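Long-range contacts in insecticidal protein (Brevibacillus laterosporus, PDB 7ML9), which probably kills western corn rootworm by forming beta-barrel pores in membranes, as toxins of the aerolysin and epsilon-toxin class do: residues 115-120 / 199-204; 122-127 / 191-196; 284-289 / 302-307. All coordinates share one frame; numbering follows the deposited sequence.

Contact 1: residues 115-120 / 199-204; sequences DNSKGT and GKTYRV. With EDO (1,2-ethanediol), chain I; EDO (1,2-ethanediol), chain G.
Asp115 and Thr201 face each other as the single non-hydrogen-bonded antiparallel pair of this contact, with their CA atoms 4.5 Å apart, and the side chain of Asp115 shows how a strand end passes into a turn. Its CB leaves on the same face of the sheet as that of Thr201, whose CG2 packs near Asp115 CA. With CG anti to the backbone N (chi1 -175°), the carboxylate is carried forward along its own chain. There Asp115 OD1 takes two bonds: Ser117 N donates nearly along the C-O axis over 2.9 Å, and Ser117 OG reaches the syn lone pair of the same oxygen at 2.7 Å. Asp115 OD1 also lies 3.2 Å from Thr201 OG1, which in turn touches Ser117 CB.

In the backbone, Asn116 N donates to Lys200 O (2.9 Å), whereas Gly199 N makes weak, bent bonds to both Asn116 O and Gly119 O. The positive phi of Gly199 (76°), which glycine takes readily, is accompanied by a CA-H pointing almost straight at Ser117 O. The arrangement is an Asx turn at Asp115 running into a type I beta turn over Asn116 to Gly119, where strand 86-115 parts from strand 201-229.

Contact 2: residues 122-127 / 191-196; sequences DQELLT and SQKIKV
Thr127 meets Ser191 and Gln192 at one end of a short two-stranded antiparallel sheet, strands 123-126 and 193-196. Ser191 OG, placed anti to its own nitrogen (chi1 177°), donates to Thr127 O over 2.6 Å in the carbonyl plane. In the same sense Gln192 N donates to Thr127 OG1, an almost linear bond of 2.9 Å, while Thr127 N returns a bond to Gln192 O. With OG1 between the backbone N and the carbonyl carbon (chi1 67°), Thr127 CG2 packs on Ile194 CG1 at 3.6 Å.

Regular pairing follows. Leu125 and Ile194 form one hydrogen-bonded pair, Gln123 and Val196 the next, each with two backbone bonds; Val196 N to Gln123 O and Leu125 N to Ile194 O both measure 2.7 Å. On the face of these residues, Leu125 CD1 meets Val196 CG2 at 3.9 Å, the two side chains crossing at about a right angle.

On the face that carries Glu124, Leu126, Lys193 and Lys195, Lys193 lies opposite its pair partner Leu126 and also reaches Glu124. Its bent chain lays CG and CE against Glu124 CB, CD touches Leu126 CD2, and NZ arrives over Leu126 CG. The direct bond from Lys193 NZ to Glu124 O is weak at 3.5 Å, but a water takes a bond from Lys193 NZ, its 2.5 Å suspiciously short, and donates to Glu124 O.

Further out, Asp122 OD1 bonds to Ala198 N. The face carrying Ile194 and Val196 rests on Leu114 of strand 86-115, and Ile194 also reaches Ile287 of strand 266-289 and Gln306 and Ile308 of strand 303-323.

Contact 3: residues 284-289 / 302-307; sequences ILKIED and GTVVQE
Ile287, the residue with the most surface buried here, lies alongside Gln306, their side chains pointing the same way. Its CG1, anti to the carbonyl carbon (chi1 -47°), packs on Gln306 CB at 3.9 Å and also comes close to Gln306 O. Both backbone polar atoms of Ile287 are used: Ile287 N donates to Gln306 O at 2.8 Å, tilted 19° from the carbonyl plane, and Ile287 O receives Val305 N over 2.7 Å in a bond of 176°.

Val305 and Gln306 therefore both face Ile287 in a classic beta bulge, which shifts the register by one residue before Glu288 pairs with Val304 in this antiparallel hairpin between strands 266-289 and 303-323.

Glu307 comes next in buried surface. It extends beside Lys286, with OE2 4.0 Å from Lys286 CG and OE1 3.7 Å from Ile284 CD1, so the carboxylate meets carbon atoms; Lys286 NZ bends away toward Glu288 OE2, forming a salt bridge whose hydrogen bond is weak. The Lys286 side chain crosses Val304 at about a right angle, with Lys286 NZ 3.6 Å from Val304 CG2. The Glu288 carboxylate has a second charged partner: its OE1 forms a salt bridge with Arg203 of strand 201-229.

Asp289 completes the buried set. Its N donates to Thr303 O (2.7 Å), its CB touches Val305 CG2, and its OD1 is bonded to Thr291 OG1, while Gly302 CA-H approaches Asp289 O.

All three contacts gather at one end of an elongated, strand-rich molecule, their centres 10 to 14 Å apart and all more than 40 Å from the centre of the chain. Contact 2 is nested along the chain inside the loop closed by contact 1; contact 3 follows both. Contacts 1 and 3 meet in the large mixed sheet, where strands 201-229 and 266-289 are neighbours, and a salt bridge from Arg203 to Glu288 joins them. The small sheet of contact 2 packs against both, through Val196 on Tyr202 and Ile194 on Ile287. The elongated, strand-rich build is consistent with the aerolysin and epsilon-toxin family of pore-forming toxins.

Contact 1: residues 115-120 / 199-204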
ATOM      1  N   ASP A 115     -26.717 -39.840  12.732  1.00 22.18           N
ATOM      2  CA  ASP A 115     -26.971 -41.143  13.353  1.00 27.86           C
ATOM      3  C   ASP A 115     -27.980 -41.908  12.505  1.00 24.70           C
ATOM      4  O   ASP A 115     -29.176 -41.614  12.528  1.00 26.04           O
ATOM      5  CB  ASP A 115     -27.485 -40.968  14.778  1.00 25.01           C
ATOM      6  CG  ASP A 115     -27.651 -42.298  15.515  1.00 34.65           C
ATOM      7  OD1 ASP A 115     -27.369 -43.367  14.940  1.00 28.49           O
ATOM      8  OD2 ASP A 115     -28.070 -42.267  16.684  1.00 37.30           O
ATOM      9  N   ASN A 116     -27.496 -42.890  11.755  1.00 26.60           N
ATOM     10  CA  ASN A 116     -28.365 -43.818  11.037  1.00 24.37           C
ATOM     11  C   ASN A 116     -28.259 -45.224  11.620  1.00 25.92           C
ATOM     12  O   ASN A 116     -28.460 -46.211  10.911  1.00 23.01           O
ATOM     13  CB  ASN A 116     -28.029 -43.824   9.546  1.00 22.03           C
ATOM     14  CG  ASN A 116     -29.186 -44.324   8.674  1.00 23.36           C
ATOM     15  OD1 ASN A 116     -30.347 -44.279   9.067  1.00 22.27           O
ATOM     16  ND2 ASN A 116     -28.858 -44.797   7.478  1.00 23.66           N
ATOM     17  N   SER A 117     -27.912 -45.324  12.910  1.00 25.14           N
ATOM     18  CA  SER A 117     -27.657 -46.632  13.509  1.00 24.87           C
ATOM     19  C   SER A 117     -28.910 -47.499  13.537  1.00 28.37           C
ATOM     20  O   SER A 117     -28.811 -48.728  13.466  1.00 25.59           O
ATOM     21  CB  SER A 117     -27.097 -46.474  14.922  1.00 26.25           C
ATOM     22  OG  SER A 117     -28.035 -45.856  15.781  1.00 28.56           O
ATOM     23  N   LYS A 118     -30.085 -46.886  13.636  1.00 23.35           N
ATOM     24  CA  LYS A 118     -31.342 -47.621  13.686  1.00 27.14           C
ATOM     25  C   LYS A 118     -32.030 -47.717  12.331  1.00 28.56           C
ATOM     26  O   LYS A 118     -33.134 -48.267  12.249  1.00 28.81           O
ATOM     27  CB  LYS A 118     -32.288 -46.967  14.695  1.00 27.28           C
ATOM     28  CG  LYS A 118     -31.753 -46.989  16.118  1.00 35.19           C
ATOM     29  CD  LYS A 118     -31.977 -48.340  16.768  1.00 40.10           C
ATOM     30  CE  LYS A 118     -31.090 -48.526  17.994  1.00 50.87           C
ATOM     31  NZ  LYS A 118     -29.861 -49.323  17.676  1.00 53.07           N
ATOM     32  N   GLY A 119     -31.420 -47.194  11.272  1.00 24.78           N
ATOM     33  CA  GLY A 119     -32.058 -47.180   9.974  1.00 28.42           C
ATOM     34  C   GLY A 119     -31.792 -48.460   9.202  1.00 26.25           C
ATOM     35  O   GLY A 119     -30.727 -49.067   9.308  1.00 29.49           O
ATOM     36  N   THR A 120     -32.788 -48.878   8.427  1.00 28.79           N
ATOM     37  CA  THR A 120     -32.625 -50.031   7.550  1.00 31.12           C
ATOM     38  C   THR A 120     -32.303 -49.632   6.119  1.00 30.75           C
ATOM     39  O   THR A 120     -31.970 -50.499   5.307  1.00 26.62           O
ATOM     40  CB  THR A 120     -33.894 -50.889   7.574  1.00 29.90           C
ATOM     41  OG1 THR A 120     -35.010 -50.089   7.169  1.00 27.90           O
ATOM     42  CG2 THR A 120     -34.148 -51.419   8.990  1.00 30.09           C
ATOM     43  N   GLY A 199     -27.446 -48.485   9.425  1.00 24.48           N
ATOM     44  CA  GLY A 199     -26.735 -48.959  10.592  1.00 23.20           C
ATOM     45  C   GLY A 199     -25.471 -48.204  10.945  1.00 27.89           C
ATOM     46  O   GLY A 199     -24.795 -48.586  11.908  1.00 25.59           O
ATOM     47  N   LYS A 200     -25.129 -47.141  10.220  1.00 24.44           N
ATOM     48  CA  LYS A 200     -23.883 -46.428  10.469  1.00 26.80           C
ATOM     49  C   LYS A 200     -24.140 -45.132  11.234  1.00 23.09           C
ATOM     50  O   LYS A 200     -25.194 -44.509  11.115  1.00 21.47           O
ATOM     51  CB  LYS A 200     -23.161 -46.111   9.159  1.00 24.66           C
ATOM     52  CG  LYS A 200     -22.797 -47.322   8.313  1.00 30.80           C
ATOM     53  CD  LYS A 200     -21.891 -48.290   9.038  1.00 30.49           C
ATOM     54  CE  LYS A 200     -21.359 -49.342   8.068  1.00 36.10           C
ATOM     55  NZ  LYS A 200     -20.600 -50.386   8.798  1.00 36.46           N
ATOM     56  N   THR A 201     -23.169 -44.747  12.048  1.00 25.75           N
ATOM     57  CA  THR A 201     -23.190 -43.452  12.713  1.00 26.53           C
ATOM     58  C   THR A 201     -21.958 -42.688  12.260  1.00 23.23           C
ATOM     59  O   THR A 201     -20.837 -43.185  12.394  1.00 23.16           O
ATOM     60  CB  THR A 201     -23.206 -43.593  14.233  1.00 29.39           C
ATOM     61  OG1 THR A 201     -24.354 -44.355  14.636  1.00 24.60           O
ATOM     62  CG2 THR A 201     -23.271 -42.206  14.880  1.00 23.88           C
ATOM     63  N   TYR A 202     -22.172 -41.501  11.707  1.00 24.97           N
ATOM     64  CA  TYR A 202     -21.094 -40.657  11.220  1.00 19.80           C
ATOM     65  C   TYR A 202     -20.960 -39.408  12.089  1.00 23.68           C
ATOM     66  O   TYR A 202     -21.917 -38.954  12.721  1.00 24.41           O
ATOM     67  CB  TYR A 202     -21.332 -40.249   9.766  1.00 20.89           C
ATOM     68  CG  TYR A 202     -21.015 -41.311   8.743  1.00 24.09           C
ATOM     69  CD1 TYR A 202     -20.559 -42.572   9.126  1.00 24.14           C
ATOM     70  CD2 TYR A 202     -21.153 -41.043   7.379  1.00 26.56           C
ATOM     71  CE1 TYR A 202     -20.266 -43.541   8.184  1.00 29.34           C
ATOM     72  CE2 TYR A 202     -20.862 -42.004   6.432  1.00 30.57           C
ATOM     73  CZ  TYR A 202     -20.420 -43.250   6.843  1.00 28.29           C
ATOM     74  OH  TYR A 202     -20.119 -44.200   5.903  1.00 32.89           O
ATOM     75  N   ARG A 203     -19.745 -38.887  12.149  1.00 23.32           N
ATOM     76  CA  ARG A 203     -19.448 -37.645  12.843  1.00 26.80           C
ATOM     77  C   ARG A 203     -18.919 -36.669  11.807  1.00 24.89           C
ATOM     78  O   ARG A 203     -18.051 -37.033  11.010  1.00 25.48           O
ATOM     79  CB  ARG A 203     -18.417 -37.878  13.944  1.00 29.02           C
ATOM     80  CG  ARG A 203     -18.139 -36.684  14.802  1.00 35.31           C
ATOM     81  CD  ARG A 203     -17.426 -37.125  16.062  1.00 40.06           C
ATOM     82  NE  ARG A 203     -15.992 -37.261  15.847  1.00 49.00           N
ATOM     83  CZ  ARG A 203     -15.183 -37.970  16.625  1.00 58.53           C
ATOM     84  NH1 ARG A 203     -15.674 -38.626  17.670  1.00 60.11           N
ATOM     85  NH2 ARG A 203     -13.883 -38.032  16.352  1.00 57.32           N
ATOM     86  N   VAL A 204     -19.465 -35.455  11.788  1.00 22.24           N
ATOM     87  CA  VAL A 204     -18.982 -34.387  10.916  1.00 20.50           C
ATOM     88  C   VAL A 204     -18.228 -33.386  11.778  1.00 28.32           C
ATOM     89  O   VAL A 204     -18.811 -32.804  12.699  1.00 19.74           O
ATOM     90  CB  VAL A 204     -20.127 -33.690  10.170  1.00 26.97           C
ATOM     91  CG1 VAL A 204     -19.554 -32.657   9.186  1.00 23.97           C
ATOM     92  CG2 VAL A 204     -20.980 -34.706   9.454  1.00 30.54           C
TER
HETATM   93  C1  EDO I 408     -19.559 -37.128  18.794  1.00 47.48           C
HETATM   94  O1  EDO I 408     -19.920 -35.759  18.579  1.00 53.27           O
HETATM   95  C2  EDO I 408     -18.356 -37.217  19.718  1.00 54.40           C
HETATM   96  O2  EDO I 408     -17.385 -38.068  19.101  1.00 61.67           O
HETATM   97  C1  EDO G 406     -34.257 -43.443  11.134  1.00 40.42           C
HETATM   98  O1  EDO G 406     -35.663 -43.499  11.477  1.00 32.28           O
HETATM   99  C2  EDO G 406     -34.066 -42.838   9.736  1.00 41.46           C
HETATM  100  O2  EDO G 406     -33.254 -43.695   8.913  1.00 37.96           O

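Contact 2: residues 122-127 / 191-196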
ATOM      1  N   ASP A 122     -30.046 -46.894   3.564  1.00 26.76           N
ATOM      2  CA  ASP A 122     -29.065 -45.829   3.377  1.00 26.55           C
ATOM      3  C   ASP A 122     -29.787 -44.492   3.242  1.00 28.69           C
ATOM      4  O   ASP A 122     -30.831 -44.400   2.595  1.00 27.13           O
ATOM      5  CB  ASP A 122     -28.236 -46.070   2.117  1.00 29.05           C
ATOM      6  CG  ASP A 122     -27.372 -47.305   2.201  1.00 35.44           C
ATOM      7  OD1 ASP A 122     -27.311 -47.935   3.282  1.00 33.46           O
ATOM      8  OD2 ASP A 122     -26.742 -47.636   1.168  1.00 37.13           O
ATOM      9  N   GLN A 123     -29.229 -43.444   3.844  1.00 27.51           N
ATOM     10  CA  GLN A 123     -29.868 -42.138   3.813  1.00 26.39           C
ATOM     11  C   GLN A 123     -28.892 -41.073   3.323  1.00 27.30           C
ATOM     12  O   GLN A 123     -27.670 -41.201   3.455  1.00 26.08           O
ATOM     13  CB  GLN A 123     -30.429 -41.743   5.209  1.00 23.83           C
ATOM     14  CG  GLN A 123     -31.425 -42.763   5.792  1.00 24.67           C
ATOM     15  CD  GLN A 123     -32.780 -42.711   5.112  1.00 25.49           C
ATOM     16  OE1 GLN A 123     -33.025 -41.854   4.273  1.00 25.43           O
ATOM     17  NE2 GLN A 123     -33.663 -43.651   5.459  1.00 25.34           N
ATOM     18  N   GLU A 124     -29.450 -40.021   2.744  1.00 31.22           N
ATOM     19  CA  GLU A 124     -28.697 -38.804   2.461  1.00 31.99           C
ATOM     20  C   GLU A 124     -29.158 -37.787   3.495  1.00 22.00           C
ATOM     21  O   GLU A 124     -30.307 -37.332   3.457  1.00 29.00           O
ATOM     22  CB  GLU A 124     -28.918 -38.325   1.028  1.00 42.98           C
ATOM     23  CG  GLU A 124     -27.704 -38.558   0.138  1.00 56.96           C
ATOM     24  CD  GLU A 124     -28.073 -38.729  -1.326  1.00 81.17           C
ATOM     25  OE1 GLU A 124     -27.359 -39.468  -2.043  1.00 81.52           O
ATOM     26  OE2 GLU A 124     -29.088 -38.128  -1.743  1.00 81.33           O
ATOM     27  N   LEU A 125     -28.279 -37.493   4.448  1.00 23.76           N
ATOM     28  CA  LEU A 125     -28.592 -36.698   5.630  1.00 22.33           C
ATOM     29  C   LEU A 125     -27.905 -35.340   5.525  1.00 24.80           C
ATOM     30  O   LEU A 125     -26.718 -35.266   5.194  1.00 28.51           O
ATOM     31  CB  LEU A 125     -28.142 -37.431   6.897  1.00 21.00           C
ATOM     32  CG  LEU A 125     -28.832 -38.786   7.115  1.00 24.65           C
ATOM     33  CD1 LEU A 125     -28.349 -39.469   8.407  1.00 24.36           C
ATOM     34  CD2 LEU A 125     -30.321 -38.565   7.128  1.00 20.83           C
ATOM     35  N   LEU A 126     -28.658 -34.282   5.808  1.00 23.58           N
ATOM     36  CA  LEU A 126     -28.150 -32.920   5.768  1.00 25.10           C
ATOM     37  C   LEU A 126     -27.453 -32.566   7.073  1.00 30.57           C
ATOM     38  O   LEU A 126     -27.994 -32.802   8.165  1.00 25.82           O
ATOM     39  CB  LEU A 126     -29.297 -31.946   5.498  1.00 29.35           C
ATOM     40  CG  LEU A 126     -29.835 -32.040   4.076  1.00 35.97           C
ATOM     41  CD1 LEU A 126     -31.249 -31.490   3.990  1.00 34.37           C
ATOM     42  CD2 LEU A 126     -28.883 -31.265   3.152  1.00 33.81           C
ATOM     43  N   THR A 127     -26.247 -32.002   6.959  1.00 25.04           N
ATOM     44  CA  THR A 127     -25.522 -31.526   8.127  1.00 24.95           C
ATOM     45  C   THR A 127     -26.119 -30.212   8.617  1.00 25.46           C
ATOM     46  O   THR A 127     -26.817 -29.512   7.878  1.00 25.75           O
ATOM     47  CB  THR A 127     -24.039 -31.315   7.811  1.00 28.64           C
ATOM     48  OG1 THR A 127     -23.888 -30.223   6.889  1.00 26.54           O
ATOM     49  CG2 THR A 127     -23.418 -32.564   7.231  1.00 25.50           C
ATOM     50  N   SER A 191     -25.466 -26.073   4.777  1.00 29.45           N
ATOM     51  CA  SER A 191     -25.758 -27.479   5.026  1.00 31.02           C
ATOM     52  C   SER A 191     -25.304 -28.350   3.854  1.00 27.15           C
ATOM     53  O   SER A 191     -25.551 -28.018   2.694  1.00 28.65           O
ATOM     54  CB  SER A 191     -27.262 -27.633   5.259  1.00 28.09           C
ATOM     55  OG  SER A 191     -27.614 -28.995   5.436  1.00 39.12           O
ATOM     56  N   GLN A 192     -24.641 -29.465   4.161  1.00 28.75           N
ATOM     57  CA  GLN A 192     -24.157 -30.412   3.165  1.00 26.56           C
ATOM     58  C   GLN A 192     -24.922 -31.731   3.269  1.00 31.48           C
ATOM     59  O   GLN A 192     -25.349 -32.137   4.354  1.00 27.56           O
ATOM     60  CB  GLN A 192     -22.656 -30.681   3.331  1.00 25.71           C
ATOM     61  CG  GLN A 192     -21.781 -29.426   3.252  1.00 32.12           C
ATOM     62  CD  GLN A 192     -21.962 -28.689   1.931  1.00 36.69           C
ATOM     63  OE1 GLN A 192     -22.274 -27.494   1.904  1.00 39.29           O
ATOM     64  NE2 GLN A 192     -21.780 -29.407   0.827  1.00 29.16           N
ATOM     65  N   LYS A 193     -25.078 -32.398   2.126  1.00 30.63           N
ATOM     66  CA  LYS A 193     -25.772 -33.679   2.020  1.00 32.31           C
ATOM     67  C   LYS A 193     -24.741 -34.804   2.087  1.00 32.99           C
ATOM     68  O   LYS A 193     -23.822 -34.856   1.263  1.00 32.53           O
ATOM     69  CB  LYS A 193     -26.576 -33.750   0.718  1.00 34.96           C
ATOM     70  CG  LYS A 193     -27.794 -34.671   0.787  1.00 44.25           C
ATOM     71  CD  LYS A 193     -29.118 -33.898   0.680  1.00 57.85           C
ATOM     72  CE  LYS A 193     -30.352 -34.804   0.884  1.00 56.91           C
ATOM     73  NZ  LYS A 193     -31.301 -34.354   1.960  1.00 58.09           N
ATOM     74  N   ILE A 194     -24.884 -35.695   3.071  1.00 32.65           N
ATOM     75  CA  ILE A 194     -23.944 -36.787   3.321  1.00 28.99           C
ATOM     76  C   ILE A 194     -24.681 -38.118   3.193  1.00 32.22           C
ATOM     77  O   ILE A 194     -25.744 -38.302   3.798  1.00 27.00           O
ATOM     78  CB  ILE A 194     -23.301 -36.675   4.716  1.00 31.27           C
ATOM     79  CG1 ILE A 194     -22.742 -35.265   4.937  1.00 34.45           C
ATOM     80  CG2 ILE A 194     -22.226 -37.726   4.885  1.00 28.18           C
ATOM     81  CD1 ILE A 194     -21.638 -34.925   3.998  1.00 33.70           C
ATOM     82  N   LYS A 195     -24.113 -39.051   2.423  1.00 33.08           N
ATOM     83  CA  LYS A 195     -24.660 -40.404   2.355  1.00 31.63           C
ATOM     84  C   LYS A 195     -24.198 -41.189   3.581  1.00 26.73           C
ATOM     85  O   LYS A 195     -22.996 -41.365   3.794  1.00 30.60           O
ATOM     86  CB  LYS A 195     -24.235 -41.107   1.064  1.00 38.35           C
ATOM     87  CG  LYS A 195     -24.657 -42.580   0.994  1.00 43.66           C
ATOM     88  CD  LYS A 195     -24.834 -43.066  -0.453  1.00 55.84           C
ATOM     89  CE  LYS A 195     -24.555 -44.567  -0.590  1.00 53.00           C
ATOM     90  NZ  LYS A 195     -23.286 -44.973   0.096  1.00 56.53           N
ATOM     91  N   VAL A 196     -25.147 -41.624   4.406  1.00 26.35           N
ATOM     92  CA  VAL A 196     -24.842 -42.401   5.608  1.00 25.40           C
ATOM     93  C   VAL A 196     -25.505 -43.768   5.471  1.00 27.98           C
ATOM     94  O   VAL A 196     -26.742 -43.858   5.444  1.00 22.75           O
ATOM     95  CB  VAL A 196     -25.314 -41.685   6.882  1.00 29.69           C
ATOM     96  CG1 VAL A 196     -24.859 -42.459   8.116  1.00 23.04           C
ATOM     97  CG2 VAL A 196     -24.785 -40.241   6.918  1.00 24.78           C
TER
HETATM   98  O   HOH W   1     -32.051 -35.252   4.144  1.00 30.35           O

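Contact 3: residues 284-289 / 302-307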
ATOM      1  N   ILE A 284     -13.591 -26.746   5.581  1.00 25.59           N
ATOM      2  CA  ILE A 284     -13.440 -28.159   5.253  1.00 27.90           C
ATOM      3  C   ILE A 284     -14.229 -28.974   6.274  1.00 25.61           C
ATOM      4  O   ILE A 284     -14.062 -28.789   7.488  1.00 25.13           O
ATOM      5  CB  ILE A 284     -11.961 -28.577   5.208  1.00 30.26           C
ATOM      6  CG1 ILE A 284     -11.827 -30.076   4.905  1.00 36.26           C
ATOM      7  CG2 ILE A 284     -11.246 -28.200   6.487  1.00 33.32           C
ATOM      8  CD1 ILE A 284     -10.573 -30.421   4.101  1.00 45.34           C
ATOM      9  N   LEU A 285     -15.105 -29.854   5.779  1.00 23.99           N
ATOM     10  CA  LEU A 285     -15.830 -30.812   6.607  1.00 22.37           C
ATOM     11  C   LEU A 285     -15.165 -32.177   6.499  1.00 26.27           C
ATOM     12  O   LEU A 285     -14.910 -32.661   5.394  1.00 33.98           O
ATOM     13  CB  LEU A 285     -17.293 -30.916   6.190  1.00 21.08           C
ATOM     14  CG  LEU A 285     -18.132 -29.647   6.210  1.00 27.55           C
ATOM     15  CD1 LEU A 285     -19.607 -29.973   6.007  1.00 25.43           C
ATOM     16  CD2 LEU A 285     -17.909 -28.921   7.513  1.00 24.96           C
ATOM     17  N   LYS A 286     -14.869 -32.773   7.641  1.00 24.24           N
ATOM     18  CA  LYS A 286     -14.251 -34.085   7.739  1.00 25.10           C
ATOM     19  C   LYS A 286     -15.294 -35.057   8.283  1.00 32.47           C
ATOM     20  O   LYS A 286     -15.856 -34.829   9.361  1.00 29.23           O
ATOM     21  CB  LYS A 286     -13.028 -33.992   8.644  1.00 25.45           C
ATOM     22  CG  LYS A 286     -12.307 -35.262   8.990  1.00 38.07           C
ATOM     23  CD  LYS A 286     -11.398 -34.978  10.181  1.00 41.51           C
ATOM     24  CE  LYS A 286      -9.975 -35.442   9.961  1.00 49.22           C
ATOM     25  NZ  LYS A 286      -9.516 -36.318  11.078  1.00 56.96           N
ATOM     26  N   ILE A 287     -15.565 -36.123   7.530  1.00 27.57           N
ATOM     27  CA  ILE A 287     -16.606 -37.095   7.866  1.00 24.35           C
ATOM     28  C   ILE A 287     -15.944 -38.344   8.422  1.00 30.82           C
ATOM     29  O   ILE A 287     -15.133 -38.975   7.736  1.00 29.39           O
ATOM     30  CB  ILE A 287     -17.456 -37.449   6.639  1.00 26.10           C
ATOM     31  CG1 ILE A 287     -17.873 -36.187   5.888  1.00 32.57           C
ATOM     32  CG2 ILE A 287     -18.644 -38.331   7.052  1.00 27.47           C
ATOM     33  CD1 ILE A 287     -18.688 -35.229   6.709  1.00 28.14           C
ATOM     34  N   GLU A 288     -16.298 -38.717   9.651  1.00 27.61           N
ATOM     35  CA  GLU A 288     -15.715 -39.872  10.320  1.00 27.46           C
ATOM     36  C   GLU A 288     -16.780 -40.924  10.603  1.00 31.02           C
ATOM     37  O   GLU A 288     -17.889 -40.601  11.034  1.00 25.10           O
ATOM     38  CB  GLU A 288     -15.048 -39.485  11.635  1.00 32.00           C
ATOM     39  CG  GLU A 288     -13.831 -38.592  11.489  1.00 37.55           C
ATOM     40  CD  GLU A 288     -13.195 -38.257  12.828  1.00 51.11           C
ATOM     41  OE1 GLU A 288     -13.849 -38.484  13.873  1.00 47.38           O
ATOM     42  OE2 GLU A 288     -12.038 -37.774  12.834  1.00 49.71           O
ATOM     43  N   ASP A 289     -16.424 -42.185  10.375  1.00 31.78           N
ATOM     44  CA  ASP A 289     -17.281 -43.316  10.724  1.00 26.58           C
ATOM     45  C   ASP A 289     -16.988 -43.674  12.174  1.00 25.97           C
ATOM     46  O   ASP A 289     -15.884 -44.127  12.496  1.00 32.11           O
ATOM     47  CB  ASP A 289     -17.011 -44.492   9.788  1.00 34.10           C
ATOM     48  CG  ASP A 289     -18.005 -45.641   9.967  1.00 34.46           C
ATOM     49  OD1 ASP A 289     -18.735 -45.661  10.979  1.00 28.65           O
ATOM     50  OD2 ASP A 289     -18.052 -46.519   9.081  1.00 33.11           O
ATOM     51  N   GLY A 302     -12.809 -42.009  14.761  1.00 58.69           N
ATOM     52  CA  GLY A 302     -12.998 -43.133  13.867  1.00 49.98           C
ATOM     53  C   GLY A 302     -12.415 -42.876  12.497  1.00 50.54           C
ATOM     54  O   GLY A 302     -11.765 -41.850  12.273  1.00 59.42           O
ATOM     55  N   THR A 303     -12.659 -43.791  11.567  1.00 40.50           N
ATOM     56  CA  THR A 303     -12.078 -43.691  10.236  1.00 43.87           C
ATOM     57  C   THR A 303     -12.660 -42.518   9.463  1.00 39.29           C
ATOM     58  O   THR A 303     -13.879 -42.332   9.430  1.00 33.08           O
ATOM     59  CB  THR A 303     -12.327 -44.981   9.467  1.00 42.30           C
ATOM     60  OG1 THR A 303     -12.009 -46.092  10.311  1.00 48.84           O
ATOM     61  CG2 THR A 303     -11.472 -45.019   8.216  1.00 42.67           C
ATOM     62  N   VAL A 304     -11.791 -41.739   8.817  1.00 39.75           N
ATOM     63  CA  VAL A 304     -12.268 -40.692   7.927  1.00 35.12           C
ATOM     64  C   VAL A 304     -12.787 -41.320   6.647  1.00 35.60           C
ATOM     65  O   VAL A 304     -12.119 -42.150   6.022  1.00 42.25           O
ATOM     66  CB  VAL A 304     -11.168 -39.658   7.645  1.00 39.64           C
ATOM     67  CG1 VAL A 304     -11.690 -38.599   6.679  1.00 30.41           C
ATOM     68  CG2 VAL A 304     -10.735 -38.997   8.948  1.00 40.52           C
ATOM     69  N   VAL A 305     -13.992 -40.927   6.258  1.00 29.21           N
ATOM     70  CA  VAL A 305     -14.670 -41.501   5.110  1.00 33.43           C
ATOM     71  C   VAL A 305     -14.763 -40.522   3.946  1.00 39.18           C
ATOM     72  O   VAL A 305     -14.824 -40.962   2.787  1.00 28.99           O
ATOM     73  CB  VAL A 305     -16.072 -41.993   5.530  1.00 39.22           C
ATOM     74  CG1 VAL A 305     -17.077 -41.956   4.382  1.00 40.79           C
ATOM     75  CG2 VAL A 305     -15.962 -43.381   6.144  1.00 35.53           C
ATOM     76  N   GLN A 306     -14.726 -39.220   4.207  1.00 31.12           N
ATOM     77  CA  GLN A 306     -14.965 -38.211   3.191  1.00 32.51           C
ATOM     78  C   GLN A 306     -14.503 -36.875   3.754  1.00 36.16           C
ATOM     79  O   GLN A 306     -14.536 -36.659   4.974  1.00 29.49           O
ATOM     80  CB  GLN A 306     -16.452 -38.165   2.817  1.00 30.56           C
ATOM     81  CG  GLN A 306     -16.817 -37.269   1.658  1.00 33.99           C
ATOM     82  CD  GLN A 306     -18.319 -37.123   1.518  1.00 37.14           C
ATOM     83  OE1 GLN A 306     -19.082 -37.702   2.294  1.00 41.94           O
ATOM     84  NE2 GLN A 306     -18.754 -36.344   0.533  1.00 40.87           N
ATOM     85  N   GLU A 307     -14.024 -36.007   2.864  1.00 33.37           N
ATOM     86  CA  GLU A 307     -13.754 -34.613   3.194  1.00 35.76           C
ATOM     87  C   GLU A 307     -14.364 -33.735   2.116  1.00 39.72           C
ATOM     88  O   GLU A 307     -14.359 -34.096   0.935  1.00 39.03           O
ATOM     89  CB  GLU A 307     -12.258 -34.328   3.344  1.00 32.01           C
ATOM     90  CG  GLU A 307     -11.672 -34.932   4.603  1.00 35.52           C
ATOM     91  CD  GLU A 307     -10.226 -34.548   4.842  1.00 45.79           C
ATOM     92  OE1 GLU A 307      -9.611 -33.954   3.934  1.00 56.13           O
ATOM     93  OE2 GLU A 307      -9.698 -34.849   5.935  1.00 42.01           O
TER